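Side-chain contacts in TarM (Staphylococcus aureus subsp. aureus 21178, PDB 4X7R), which is a GT-B-type glycosyltransferase that binds uridine-5'-diphosphate and (2S)-2,3-dihydroxypropyl 2-acetamido-2-deoxy-alpha-D-glucopyranoside: residues A[27-31]-A[32-36]; A[44-47]-A[48-52]; A[70-73]-A[74-78]; A[102-105]-A[106-110]; A[388-391]-A[392-395]. The protein carries 1 engineered substitution. All blocks are in the same frame, centred on the assembly; numbering follows the deposited sequence.

How the interactions relate
All five interactions are local, each within one unbroken run of chain. They follow one another in series, with none nested or crossed. Interaction 1 ends helix 17-31 and turns into strand 36-40. Interaction 2 leads from the loop after that strand into helix 47-56. Interaction 3 lies within helix 69-78. Interactions 2 and 3 touch, where Glu71 OE2 lies 3.9 Å from Tyr47 CB. Interaction 4 closes the hairpin of strands 99-103 and 108-113 in the antiparallel sheet, its centre about 52 Å from that of interaction 1. Interaction 5 links helix 386-391 to strand 395-398 of the second parallel sheet.

Interaction 1: residues A[27-31]-A[32-36]; sequences KEFYD and ADIPA
The Tyr30 ring lies over the backbone of Pro35. Pro35 CA sits above one face, 3.8 Å from the ring centroid, in a CH-pi contact offset toward the rim. The two side chains cross at about a right angle. The Tyr30 hydroxyl is bonded to Asp37, and Asp31 makes a salt bridge to Arg63. Phe29 works on a different side of the turn. Its CB meets Ala36 CB at 3.6 Å, and that methyl lies at the edge of the Phe29 ring. The backbone between these groups is a Schellman motif. Ile34 N reaches back to Phe29 O at 2.7 Å, and Asp33 N bonds to Tyr30 O at 3.0 Å. Asp33 is the C-prime residue, with positive phi. The motif ends helix 17-31 and sends the chain into strand 36-40. Ile34 and Phe29 pack on Ile4 of strand 3-7 and on helix 480-492, where Trp487 meets the Phe29 ring edge-to-face.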
loop_
_atom_site.group_PDB
_atom_site.type_symbol
_atom_site.label_atom_id
_atom_site.label_comp_id
_atom_site.label_asym_id
_atom_site.label_seq_id
_atom_site.Cartn_x
_atom_site.Cartn_y
_atom_site.Cartn_z
ATOM N N LYS A 27 -3.864 -15.393 4.422
ATOM C CA LYS A 27 -4.527 -16.606 3.905
ATOM C C LYS A 27 -3.734 -17.871 4.295
ATOM O O LYS A 27 -4.323 -18.835 4.764
ATOM C CB LYS A 27 -4.701 -16.534 2.376
ATOM C CG LYS A 27 -5.367 -17.796 1.814
ATOM C CD LYS A 27 -5.060 -18.050 0.377
ATOM C CE LYS A 27 -4.126 -19.218 0.199
ATOM N NZ LYS A 27 -3.092 -18.929 -0.841
ATOM N N GLU A 28 -2.401 -17.834 4.150
ATOM C CA GLU A 28 -1.543 -18.988 4.483
ATOM C C GLU A 28 -1.529 -19.316 5.975
ATOM O O GLU A 28 -1.628 -20.486 6.316
ATOM C CB GLU A 28 -0.132 -18.831 3.896
ATOM C CG GLU A 28 -0.110 -18.888 2.373
ATOM C CD GLU A 28 -0.654 -20.143 1.701
ATOM O OE1 GLU A 28 -0.821 -21.182 2.383
ATOM O OE2 GLU A 28 -0.904 -20.086 0.476
ATOM N N PHE A 29 -1.446 -18.282 6.865
ATOM C CA PHE A 29 -1.482 -18.539 8.307
ATOM C C PHE A 29 -2.848 -19.106 8.767
ATOM O O PHE A 29 -2.883 -20.049 9.562
ATOM C CB PHE A 29 -1.032 -17.309 9.123
ATOM C CG PHE A 29 0.449 -16.972 9.038
ATOM C CD1 PHE A 29 1.417 -17.978 9.096
ATOM C CD2 PHE A 29 0.878 -15.644 9.021
ATOM C CE1 PHE A 29 2.782 -17.662 9.060
ATOM C CE2 PHE A 29 2.237 -15.332 9.061
ATOM C CZ PHE A 29 3.181 -16.340 9.029
ATOM N N TYR A 30 -3.960 -18.575 8.223
ATOM C CA TYR A 30 -5.300 -19.069 8.524
ATOM C C TYR A 30 -5.453 -20.532 8.092
ATOM O O TYR A 30 -6.045 -21.319 8.828
ATOM C CB TYR A 30 -6.374 -18.188 7.862
ATOM C CG TYR A 30 -6.922 -17.116 8.779
ATOM C CD1 TYR A 30 -7.812 -17.434 9.802
ATOM C CD2 TYR A 30 -6.567 -15.782 8.614
ATOM C CE1 TYR A 30 -8.324 -16.447 10.648
ATOM C CE2 TYR A 30 -7.073 -14.785 9.455
ATOM C CZ TYR A 30 -7.957 -15.123 10.465
ATOM O OH TYR A 30 -8.435 -14.157 11.313
ATOM N N ASP A 31 -4.891 -20.911 6.928
ATOM C CA ASP A 31 -4.929 -22.323 6.450
ATOM C C ASP A 31 -4.112 -23.252 7.359
ATOM O O ASP A 31 -4.410 -24.430 7.450
ATOM C CB ASP A 31 -4.430 -22.415 4.995
ATOM C CG ASP A 31 -5.427 -21.867 3.986
ATOM O OD1 ASP A 31 -6.574 -21.531 4.394
ATOM O OD2 ASP A 31 -5.095 -21.827 2.789
ATOM N N ALA A 32 -3.086 -22.715 8.033
ATOM C CA ALA A 32 -2.236 -23.463 8.959
ATOM C C ALA A 32 -2.794 -23.342 10.396
ATOM O O ALA A 32 -2.131 -23.737 11.357
ATOM C CB ALA A 32 -0.800 -22.953 8.870
ATOM N N ASP A 33 -4.041 -22.836 10.516
ATOM C CA ASP A 33 -4.793 -22.640 11.749
ATOM C C ASP A 33 -4.206 -21.614 12.717
ATOM O O ASP A 33 -4.295 -21.774 13.940
ATOM C CB ASP A 33 -5.204 -23.995 12.396
ATOM C CG ASP A 33 -6.224 -24.764 11.565
ATOM O OD1 ASP A 33 -7.336 -24.218 11.327
ATOM O OD2 ASP A 33 -5.912 -25.899 11.140
ATOM N N ILE A 34 -3.611 -20.525 12.148
ATOM C CA ILE A 34 -3.067 -19.408 12.908
ATOM C C ILE A 34 -3.786 -18.126 12.449
ATOM O O ILE A 34 -3.436 -17.600 11.392
ATOM C CB ILE A 34 -1.503 -19.235 12.824
ATOM C CG1 ILE A 34 -0.748 -20.559 13.125
ATOM C CG2 ILE A 34 -1.041 -18.132 13.777
ATOM C CD1 ILE A 34 0.592 -20.675 12.395
ATOM N N PRO A 35 -4.796 -17.615 13.199
ATOM C CA PRO A 35 -5.413 -16.330 12.803
ATOM C C PRO A 35 -4.314 -15.284 12.655
ATOM O O PRO A 35 -3.424 -15.211 13.507
ATOM C CB PRO A 35 -6.372 -16.000 13.964
ATOM C CG PRO A 35 -6.649 -17.335 14.605
ATOM C CD PRO A 35 -5.374 -18.128 14.464
ATOM N N ALA A 36 -4.299 -14.596 11.508
ATOM C CA ALA A 36 -3.316 -13.582 11.168
ATOM C C ALA A 36 -4.057 -12.401 10.601
ATOM O O ALA A 36 -4.432 -12.403 9.424
ATOM C CB ALA A 36 -2.307 -14.126 10.166
#

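Interaction 2: residues A[44-47]-A[48-52]; sequences KGNY and DEIIK
Lys44 lays its aliphatic chain over the ring of Tyr47 and against Ile50. Its CD stands 3.8 Å above the plane of the Tyr47 ring, over the centre. The same CD is 4.0 Å from Ile50 CG1, and the two side chains cross at about a right angle. The chain is extended through chi3 and bends at chi4 (77°), which carries NZ to the Tyr47 hydroxyl in a weak bond of 3.2 Å. Asn46 is the N-cap residue of helix 47-56, but its side chain makes no capping bond. Its OD1 is 4.1 Å from Ile50 CG1. Its carbonyl O takes weak bonds from Glu49 N and Ile50 N. Tyr47 O accepts a straight bond from Ile51 N, 3.0 Å long with an angle of 172° at the hydrogen. The Tyr47 ring meets Ile50 obliquely, with CD1 4.2 Å from Ile50 CB. Asp42 and Leu11 bond to the Tyr47 hydroxyl. Lys44 NZ forms salt bridges with Glu10 and Asp42. The methylenes of Lys44 thus serve as apolar cover for the ring and Ile50, while its ammonium group has two acidic partners. Those two carboxylates would be expected to favour the charged form of the lysine.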
loop_
_atom_site.group_PDB
_atom_site.type_symbol
_atom_site.label_atom_id
_atom_site.label_comp_id
_atom_site.label_asym_id
_atom_site.label_seq_id
_atom_site.Cartn_x
_atom_site.Cartn_y
_atom_site.Cartn_z
ATOM N N LYS A 44 -9.976 6.802 7.965
ATOM C CA LYS A 44 -10.826 6.845 6.773
ATOM C C LYS A 44 -12.250 6.948 7.302
ATOM O O LYS A 44 -12.563 6.327 8.316
ATOM C CB LYS A 44 -10.694 5.577 5.903
ATOM C CG LYS A 44 -9.440 5.543 5.044
ATOM C CD LYS A 44 -9.532 4.428 3.986
ATOM C CE LYS A 44 -8.297 4.397 3.101
ATOM N NZ LYS A 44 -7.139 3.763 3.785
ATOM N N GLY A 45 -13.069 7.743 6.629
ATOM C CA GLY A 45 -14.476 7.886 6.952
ATOM C C GLY A 45 -15.286 6.696 6.443
ATOM O O GLY A 45 -16.340 6.399 7.002
ATOM N N ASN A 46 -14.792 5.971 5.397
ATOM C CA ASN A 46 -15.473 4.832 4.750
ATOM C C ASN A 46 -14.647 3.507 4.733
ATOM O O ASN A 46 -14.603 2.828 3.700
ATOM C CB ASN A 46 -15.844 5.235 3.310
ATOM C CG ASN A 46 -14.660 5.388 2.354
ATOM O OD1 ASN A 46 -13.503 5.583 2.751
ATOM N ND2 ASN A 46 -14.919 5.244 1.065
ATOM N N TYR A 47 -14.035 3.122 5.861
ATOM C CA TYR A 47 -13.239 1.892 5.911
ATOM C C TYR A 47 -14.015 0.604 5.616
ATOM O O TYR A 47 -13.497 -0.295 4.937
ATOM C CB TYR A 47 -12.448 1.756 7.214
ATOM C CG TYR A 47 -10.956 1.763 6.991
ATOM C CD1 TYR A 47 -10.373 0.958 6.011
ATOM C CD2 TYR A 47 -10.120 2.551 7.775
ATOM C CE1 TYR A 47 -8.998 0.982 5.784
ATOM C CE2 TYR A 47 -8.741 2.557 7.577
ATOM C CZ TYR A 47 -8.187 1.761 6.587
ATOM O OH TYR A 47 -6.838 1.798 6.352
ATOM N N ASP A 48 -15.270 0.538 6.097
ATOM C CA ASP A 48 -16.190 -0.583 5.895
ATOM C C ASP A 48 -16.361 -0.878 4.397
ATOM O O ASP A 48 -16.298 -2.039 3.997
ATOM C CB ASP A 48 -17.537 -0.276 6.606
ATOM C CG ASP A 48 -18.645 -1.309 6.468
ATOM O OD1 ASP A 48 -18.331 -2.532 6.469
ATOM O OD2 ASP A 48 -19.835 -0.899 6.409
ATOM N N GLU A 49 -16.481 0.167 3.565
ATOM C CA GLU A 49 -16.604 0.022 2.108
ATOM C C GLU A 49 -15.311 -0.452 1.430
ATOM O O GLU A 49 -15.386 -1.137 0.400
ATOM C CB GLU A 49 -17.123 1.316 1.453
ATOM C CG GLU A 49 -18.579 1.667 1.766
ATOM C CD GLU A 49 -19.585 0.532 1.925
ATOM O OE1 GLU A 49 -19.937 0.230 3.088
ATOM O OE2 GLU A 49 -20.040 -0.034 0.903
ATOM N N ILE A 50 -14.129 -0.063 1.975
ATOM C CA ILE A 50 -12.817 -0.457 1.427
ATOM C C ILE A 50 -12.650 -1.977 1.631
ATOM O O ILE A 50 -12.338 -2.697 0.677
ATOM C CB ILE A 50 -11.639 0.348 2.064
ATOM C CG1 ILE A 50 -11.777 1.907 1.926
ATOM C CG2 ILE A 50 -10.265 -0.175 1.614
ATOM C CD1 ILE A 50 -11.759 2.505 0.503
ATOM N N ILE A 51 -12.889 -2.448 2.868
ATOM C CA ILE A 51 -12.785 -3.854 3.244
ATOM C C ILE A 51 -13.684 -4.775 2.389
ATOM O O ILE A 51 -13.176 -5.755 1.806
ATOM C CB ILE A 51 -12.930 -4.049 4.778
ATOM C CG1 ILE A 51 -11.843 -3.257 5.578
ATOM C CG2 ILE A 51 -12.950 -5.535 5.165
ATOM C CD1 ILE A 51 -10.297 -3.437 5.065
ATOM N N LYS A 52 -14.987 -4.413 2.249
ATOM C CA LYS A 52 -15.951 -5.152 1.440
ATOM C C LYS A 52 -15.456 -5.273 0.007
ATOM O O LYS A 52 -15.513 -6.366 -0.554
ATOM C CB LYS A 52 -17.338 -4.468 1.439
ATOM C CG LYS A 52 -18.102 -4.518 2.750
ATOM C CD LYS A 52 -19.487 -3.899 2.568
ATOM C CE LYS A 52 -20.156 -3.476 3.856
ATOM N NZ LYS A 52 -20.557 -4.635 4.699
#

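Interaction 3: residues A[70-73]-A[74-78]; sequences FEYF and KQISN
Ile76 reaches back over one face of the Tyr72 ring. Its CD1 lies 3.8 Å from the ring centroid, 18° off the normal, in a CH-pi contact. The nearest ring atom is Tyr72 CZ, at 3.6 Å. Tyr72 CG is anti to the backbone N (chi1 169°), which swings the ring along the helix surface beside Phe73. The two rings meet edge on face. Tyr72 CD2 stands 3.6 Å above the centre of the Phe73 ring. All of this lies on helix 69-78. Its i to i+4 backbone bonds include Gln75 N to Glu71 O at 2.9 Å and Ser77 N to Phe73 O at 3.0 Å. Phe73 also packs on Leu206 and Tyr209 of helix 203-214. Glu71 and Gln75 cross, their carboxylate and amide planes 72° apart. Water 1 donates to Tyr72 O at 2.9 Å and weakly to Gln75 OE1. Lys74 runs out fully extended, and its NZ stays 4.6 Å from Glu71 OE2, beyond a salt bridge. Ser77 OG is bonded to Asp170.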
loop_
_atom_site.group_PDB
_atom_site.type_symbol
_atom_site.label_atom_id
_atom_site.label_comp_id
_atom_site.label_asym_id
_atom_site.label_seq_id
_atom_site.Cartn_x
_atom_site.Cartn_y
_atom_site.Cartn_z
ATOM N N PHE A 70 -8.655 4.149 14.942
ATOM C CA PHE A 70 -9.830 5.032 14.999
ATOM C C PHE A 70 -11.105 4.234 15.081
ATOM O O PHE A 70 -11.962 4.574 15.892
ATOM C CB PHE A 70 -9.847 6.065 13.860
ATOM C CG PHE A 70 -8.624 6.944 13.938
ATOM C CD1 PHE A 70 -8.458 7.843 14.993
ATOM C CD2 PHE A 70 -7.568 6.772 13.045
ATOM C CE1 PHE A 70 -7.284 8.595 15.114
ATOM C CE2 PHE A 70 -6.401 7.540 13.154
ATOM C CZ PHE A 70 -6.269 8.452 14.177
ATOM N N GLU A 71 -11.193 3.112 14.327
ATOM C CA GLU A 71 -12.369 2.218 14.341
ATOM C C GLU A 71 -12.629 1.615 15.708
ATOM O O GLU A 71 -13.779 1.489 16.092
ATOM C CB GLU A 71 -12.237 1.093 13.289
ATOM C CG GLU A 71 -12.322 1.608 11.862
ATOM C CD GLU A 71 -13.674 2.126 11.408
ATOM O OE1 GLU A 71 -14.706 1.541 11.809
ATOM O OE2 GLU A 71 -13.699 3.107 10.630
ATOM N N TYR A 72 -11.569 1.247 16.434
ATOM C CA TYR A 72 -11.651 0.677 17.777
ATOM C C TYR A 72 -12.334 1.670 18.746
ATOM O O TYR A 72 -13.250 1.281 19.468
ATOM C CB TYR A 72 -10.236 0.325 18.259
ATOM C CG TYR A 72 -10.128 -0.030 19.727
ATOM C CD1 TYR A 72 -10.533 -1.281 20.195
ATOM C CD2 TYR A 72 -9.577 0.861 20.641
ATOM C CE1 TYR A 72 -10.452 -1.606 21.552
ATOM C CE2 TYR A 72 -9.463 0.537 21.991
ATOM C CZ TYR A 72 -9.897 -0.700 22.444
ATOM O OH TYR A 72 -9.781 -1.026 23.773
ATOM N N PHE A 73 -11.881 2.951 18.769
ATOM C CA PHE A 73 -12.485 3.929 19.675
ATOM C C PHE A 73 -13.845 4.394 19.175
ATOM O O PHE A 73 -14.699 4.735 19.986
ATOM C CB PHE A 73 -11.543 5.125 19.894
ATOM C CG PHE A 73 -10.257 4.751 20.590
ATOM C CD1 PHE A 73 -10.258 4.377 21.931
ATOM C CD2 PHE A 73 -9.055 4.736 19.898
ATOM C CE1 PHE A 73 -9.066 4.054 22.581
ATOM C CE2 PHE A 73 -7.868 4.394 20.542
ATOM C CZ PHE A 73 -7.881 4.058 21.880
ATOM N N LYS A 74 -14.049 4.402 17.834
ATOM C CA LYS A 74 -15.321 4.778 17.218
ATOM C C LYS A 74 -16.400 3.767 17.619
ATOM O O LYS A 74 -17.503 4.168 17.963
ATOM C CB LYS A 74 -15.167 4.848 15.690
ATOM C CG LYS A 74 -16.416 5.262 14.914
ATOM C CD LYS A 74 -16.027 5.443 13.462
ATOM C CE LYS A 74 -17.188 5.805 12.585
ATOM N NZ LYS A 74 -16.723 6.466 11.340
ATOM N N GLN A 75 -16.062 2.459 17.592
ATOM C CA GLN A 75 -16.948 1.356 17.961
ATOM C C GLN A 75 -17.332 1.422 19.423
ATOM O O GLN A 75 -18.501 1.226 19.728
ATOM C CB GLN A 75 -16.327 0.017 17.601
ATOM C CG GLN A 75 -16.478 -0.344 16.120
ATOM C CD GLN A 75 -15.512 -1.415 15.615
ATOM O OE1 GLN A 75 -14.738 -2.039 16.365
ATOM N NE2 GLN A 75 -15.528 -1.632 14.306
ATOM N N ILE A 76 -16.394 1.772 20.326
ATOM C CA ILE A 76 -16.678 1.959 21.765
ATOM C C ILE A 76 -17.658 3.133 21.918
ATOM O O ILE A 76 -18.656 3.009 22.606
ATOM C CB ILE A 76 -15.375 2.158 22.595
ATOM C CG1 ILE A 76 -14.537 0.855 22.613
ATOM C CG2 ILE A 76 -15.681 2.602 24.030
ATOM C CD1 ILE A 76 -13.018 1.088 22.812
ATOM N N SER A 77 -17.403 4.235 21.195
ATOM C CA SER A 77 -18.232 5.440 21.197
ATOM C C SER A 77 -19.657 5.173 20.721
ATOM O O SER A 77 -20.589 5.673 21.332
ATOM C CB SER A 77 -17.583 6.516 20.335
ATOM O OG SER A 77 -18.264 7.749 20.479
ATOM N N ASN A 78 -19.823 4.413 19.630
ATOM C CA ASN A 78 -21.127 4.011 19.068
ATOM C C ASN A 78 -22.036 3.361 20.119
ATOM O O ASN A 78 -23.232 3.614 20.119
ATOM C CB ASN A 78 -20.937 3.013 17.915
ATOM C CG ASN A 78 -20.338 3.600 16.653
ATOM O OD1 ASN A 78 -20.376 4.789 16.400
ATOM N ND2 ASN A 78 -19.823 2.756 15.801
HETATM O O HOH W 1 -13.841 -1.572 19.700
#

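Interaction 4: residues A[102-105]-A[106-110]; sequences IEES and KGISR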
loop_
_atom_site.group_PDB
_atom_site.type_symbol
_atom_site.label_atom_id
_atom_site.label_comp_id
_atom_site.label_asym_id
_atom_site.label_seq_id
_atom_site.Cartn_x
_atom_site.Cartn_y
_atom_site.Cartn_z
ATOM N N ILE A 102 -26.123 31.728 -2.553
ATOM C CA ILE A 102 -25.622 32.121 -3.867
ATOM C C ILE A 102 -24.916 30.907 -4.482
ATOM O O ILE A 102 -23.788 30.570 -4.115
ATOM C CB ILE A 102 -24.796 33.451 -3.865
ATOM C CG1 ILE A 102 -25.693 34.646 -3.483
ATOM C CG2 ILE A 102 -24.131 33.704 -5.229
ATOM C CD1 ILE A 102 -24.983 35.856 -3.038
ATOM N N GLU A 103 -25.637 30.220 -5.375
ATOM C CA GLU A 103 -25.197 29.024 -6.087
ATOM C C GLU A 103 -24.085 29.371 -7.096
ATOM O O GLU A 103 -24.219 30.358 -7.826
ATOM C CB GLU A 103 -26.413 28.374 -6.781
ATOM C CG GLU A 103 -26.108 27.060 -7.478
ATOM C CD GLU A 103 -27.155 25.970 -7.349
ATOM O OE1 GLU A 103 -26.842 24.919 -6.742
ATOM O OE2 GLU A 103 -28.272 26.149 -7.888
ATOM N N GLU A 104 -22.990 28.574 -7.120
ATOM C CA GLU A 104 -21.857 28.770 -8.030
ATOM C C GLU A 104 -21.949 27.728 -9.150
ATOM O O GLU A 104 -21.724 28.049 -10.320
ATOM C CB GLU A 104 -20.519 28.627 -7.267
ATOM C CG GLU A 104 -19.275 28.887 -8.102
ATOM C CD GLU A 104 -18.013 28.213 -7.598
ATOM O OE1 GLU A 104 -17.381 28.760 -6.666
ATOM O OE2 GLU A 104 -17.636 27.156 -8.155
ATOM N N SER A 105 -22.251 26.471 -8.765
ATOM C CA SER A 105 -22.390 25.297 -9.627
ATOM C C SER A 105 -23.411 24.350 -8.974
ATOM O O SER A 105 -24.127 24.752 -8.057
ATOM C CB SER A 105 -21.045 24.581 -9.751
ATOM O OG SER A 105 -19.993 25.450 -10.138
ATOM N N LYS A 106 -23.474 23.093 -9.439
ATOM C CA LYS A 106 -24.335 22.076 -8.845
ATOM C C LYS A 106 -23.509 21.472 -7.703
ATOM O O LYS A 106 -22.375 21.033 -7.920
ATOM C CB LYS A 106 -24.745 21.012 -9.884
ATOM C CG LYS A 106 -25.882 21.466 -10.798
ATOM C CD LYS A 106 -26.099 20.509 -11.968
ATOM C CE LYS A 106 -27.113 21.042 -12.957
ATOM N NZ LYS A 106 -27.291 20.131 -14.118
ATOM N N GLY A 107 -24.044 21.545 -6.489
ATOM C CA GLY A 107 -23.360 21.062 -5.295
ATOM C C GLY A 107 -22.595 22.141 -4.546
ATOM O O GLY A 107 -22.429 22.033 -3.329
ATOM N N ILE A 108 -22.127 23.194 -5.261
ATOM C CA ILE A 108 -21.375 24.315 -4.687
ATOM C C ILE A 108 -22.279 25.530 -4.423
ATOM O O ILE A 108 -22.930 26.020 -5.348
ATOM C CB ILE A 108 -20.111 24.674 -5.530
ATOM C CG1 ILE A 108 -19.201 23.436 -5.715
ATOM C CG2 ILE A 108 -19.336 25.846 -4.904
ATOM C CD1 ILE A 108 -18.130 23.549 -6.799
ATOM N N SER A 109 -22.298 26.031 -3.167
ATOM C CA SER A 109 -23.072 27.217 -2.786
ATOM C C SER A 109 -22.399 28.013 -1.666
ATOM O O SER A 109 -21.629 27.449 -0.887
ATOM C CB SER A 109 -24.499 26.841 -2.396
ATOM O OG SER A 109 -25.237 26.386 -3.518
ATOM N N ARG A 110 -22.692 29.329 -1.593
ATOM C CA ARG A 110 -22.175 30.230 -0.558
ATOM C C ARG A 110 -23.310 30.866 0.219
ATOM O O ARG A 110 -24.411 31.019 -0.315
ATOM C CB ARG A 110 -21.198 31.269 -1.116
ATOM C CG ARG A 110 -19.842 30.679 -1.468
ATOM C CD ARG A 110 -18.959 31.689 -2.187
ATOM N NE ARG A 110 -17.679 31.099 -2.581
ATOM C CZ ARG A 110 -17.472 30.443 -3.720
ATOM N NH1 ARG A 110 -18.455 30.300 -4.601
ATOM N NH2 ARG A 110 -16.284 29.918 -3.982
#
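Arg110 grips Glu104 end-on, with both NH1 and NH2 bonded to the one oxygen OE1. The NH1 bond is 2.8 Å and the NH2 bond is 3.1 Å to Glu104 OE1. NH2 meets that oxygen nearly along its C-O axis, and NH1 comes from the anti side. OE1 lies in the guanidinium plane. The carboxylate and guanidinium planes are 27° apart, so the groups are nearly coplanar. Backbone bonds hold the two strands together. Ile102 and Arg110 form a hydrogen-bonded antiparallel pair, and Glu104 N bonds to Ile108 O at 3.1 Å. Glu103 and Ser109 form the next, non-hydrogen-bonded pair, and Ser109 OG is bonded to Glu101. Packing is lighter. Ile108 CG2 touches Glu104 CB and CD, both at 3.8 Å. Glu104 CG is anti to the backbone N (chi1 -177°), which extends the acid toward both residues. Gly107 adopts positive phi in the turn. The arrangement is a beta hairpin, strands 99-103 and 108-113, at one edge of the antiparallel sheet.

Interaction 5: residues A[388-391]-A[392-395]; sequences KCLE and DFKL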
loop_
_atom_site.group_PDB
_atom_site.type_symbol
_atom_site.label_atom_id
_atom_site.label_comp_id
_atom_site.label_asym_id
_atom_site.label_seq_id
_atom_site.Cartn_x
_atom_site.Cartn_y
_atom_site.Cartn_z
ATOM N N LYS A 388 -5.651 -12.493 -15.085
ATOM C CA LYS A 388 -6.377 -12.515 -16.359
ATOM C C LYS A 388 -5.603 -11.723 -17.404
ATOM O O LYS A 388 -5.539 -12.151 -18.556
ATOM C CB LYS A 388 -7.817 -11.973 -16.208
ATOM C CG LYS A 388 -8.780 -12.954 -15.551
ATOM C CD LYS A 388 -10.114 -12.280 -15.237
ATOM C CE LYS A 388 -11.092 -13.195 -14.543
ATOM N NZ LYS A 388 -12.388 -12.510 -14.276
ATOM N N CYS A 389 -4.998 -10.578 -16.994
ATOM C CA CYS A 389 -4.177 -9.735 -17.868
ATOM C C CYS A 389 -2.936 -10.504 -18.324
ATOM O O CYS A 389 -2.510 -10.350 -19.471
ATOM C CB CYS A 389 -3.793 -8.437 -17.168
ATOM S SG CYS A 389 -5.202 -7.421 -16.659
ATOM N N LEU A 390 -2.378 -11.347 -17.423
ATOM C CA LEU A 390 -1.189 -12.164 -17.676
ATOM C C LEU A 390 -1.356 -13.164 -18.823
ATOM O O LEU A 390 -0.388 -13.459 -19.524
ATOM C CB LEU A 390 -0.698 -12.855 -16.390
ATOM C CG LEU A 390 0.019 -11.963 -15.374
ATOM C CD1 LEU A 390 0.111 -12.637 -14.034
ATOM C CD2 LEU A 390 1.397 -11.546 -15.870
ATOM N N GLU A 391 -2.594 -13.640 -19.040
ATOM C CA GLU A 391 -2.959 -14.575 -20.112
ATOM C C GLU A 391 -2.764 -13.903 -21.484
ATOM O O GLU A 391 -2.351 -14.558 -22.445
ATOM C CB GLU A 391 -4.426 -15.030 -19.963
ATOM C CG GLU A 391 -4.809 -15.568 -18.592
ATOM C CD GLU A 391 -6.151 -16.274 -18.537
ATOM O OE1 GLU A 391 -6.296 -17.342 -19.179
ATOM O OE2 GLU A 391 -7.054 -15.769 -17.833
ATOM N N ASP A 392 -3.036 -12.585 -21.554
ATOM C CA ASP A 392 -2.910 -11.775 -22.766
ATOM C C ASP A 392 -1.465 -11.458 -23.159
ATOM O O ASP A 392 -1.243 -11.010 -24.280
ATOM C CB ASP A 392 -3.717 -10.470 -22.629
ATOM C CG ASP A 392 -5.222 -10.645 -22.536
ATOM O OD1 ASP A 392 -5.779 -11.449 -23.330
ATOM O OD2 ASP A 392 -5.854 -9.935 -21.710
ATOM N N PHE A 393 -0.486 -11.659 -22.251
ATOM C CA PHE A 393 0.914 -11.332 -22.554
ATOM C C PHE A 393 1.719 -12.534 -23.033
ATOM O O PHE A 393 1.516 -13.642 -22.543
ATOM C CB PHE A 393 1.627 -10.675 -21.353
ATOM C CG PHE A 393 0.889 -9.633 -20.536
ATOM C CD1 PHE A 393 0.120 -8.648 -21.153
ATOM C CD2 PHE A 393 1.049 -9.571 -19.154
ATOM C CE1 PHE A 393 -0.534 -7.667 -20.395
ATOM C CE2 PHE A 393 0.402 -8.584 -18.397
ATOM C CZ PHE A 393 -0.386 -7.640 -19.020
ATOM N N LYS A 394 2.641 -12.309 -23.989
ATOM C CA LYS A 394 3.562 -13.328 -24.514
ATOM C C LYS A 394 4.769 -13.431 -23.544
ATOM O O LYS A 394 5.305 -14.519 -23.304
ATOM C CB LYS A 394 4.026 -12.946 -25.933
ATOM C CG LYS A 394 4.875 -14.015 -26.612
ATOM C CD LYS A 394 4.893 -13.856 -28.107
ATOM C CE LYS A 394 5.530 -15.055 -28.758
ATOM N NZ LYS A 394 5.335 -15.042 -30.228
ATOM N N LEU A 395 5.175 -12.271 -22.993
ATOM C CA LEU A 395 6.251 -12.123 -22.020
ATOM C C LEU A 395 6.030 -10.876 -21.179
ATOM O O LEU A 395 5.202 -10.022 -21.509
ATOM C CB LEU A 395 7.655 -12.130 -22.673
ATOM C CG LEU A 395 7.983 -10.980 -23.619
ATOM C CD1 LEU A 395 9.074 -10.102 -23.055
ATOM C CD2 LEU A 395 8.390 -11.503 -24.950
#
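Phe393 has its CG anti to the carbonyl carbon (chi1 -42°), and this folds the ring back over the backbone of Cys389. Leu390 adopts a similar first torsion (chi1 -75°), and its CD2 comes to meet the same ring. The main contact is with the backbone. Cys389 O stands 3.3 Å above the plane of the Phe393 ring, over its centre. At the same time it takes a weak bond of 3.1 Å from Asp392 N. Leu390 CD2 touches Phe393 CD2 at 3.8 Å, and the two side chains cross at a slant. Cys389 CB lies 4.0 Å from Phe393 CZ. Phe393 N bonds to Leu390 O at 3.3 Å. Leu390 O has a second partner in Arg417, which also bonds to Glu391 O and thus takes up two successive carbonyls. The ring is buried against Ile320 and Ile324 of strand 320-324 and His353 and Tyr355 of strand 351-355. The side chain of Leu390 is about 7 Å from the bound uridine-5'-diphosphate. The turn leads from helix 386-391 into strand 395-398, a helix-to-strand link in the parallel alpha/beta domain of a GT-B fold, within its group 1 glycosyltransferase region.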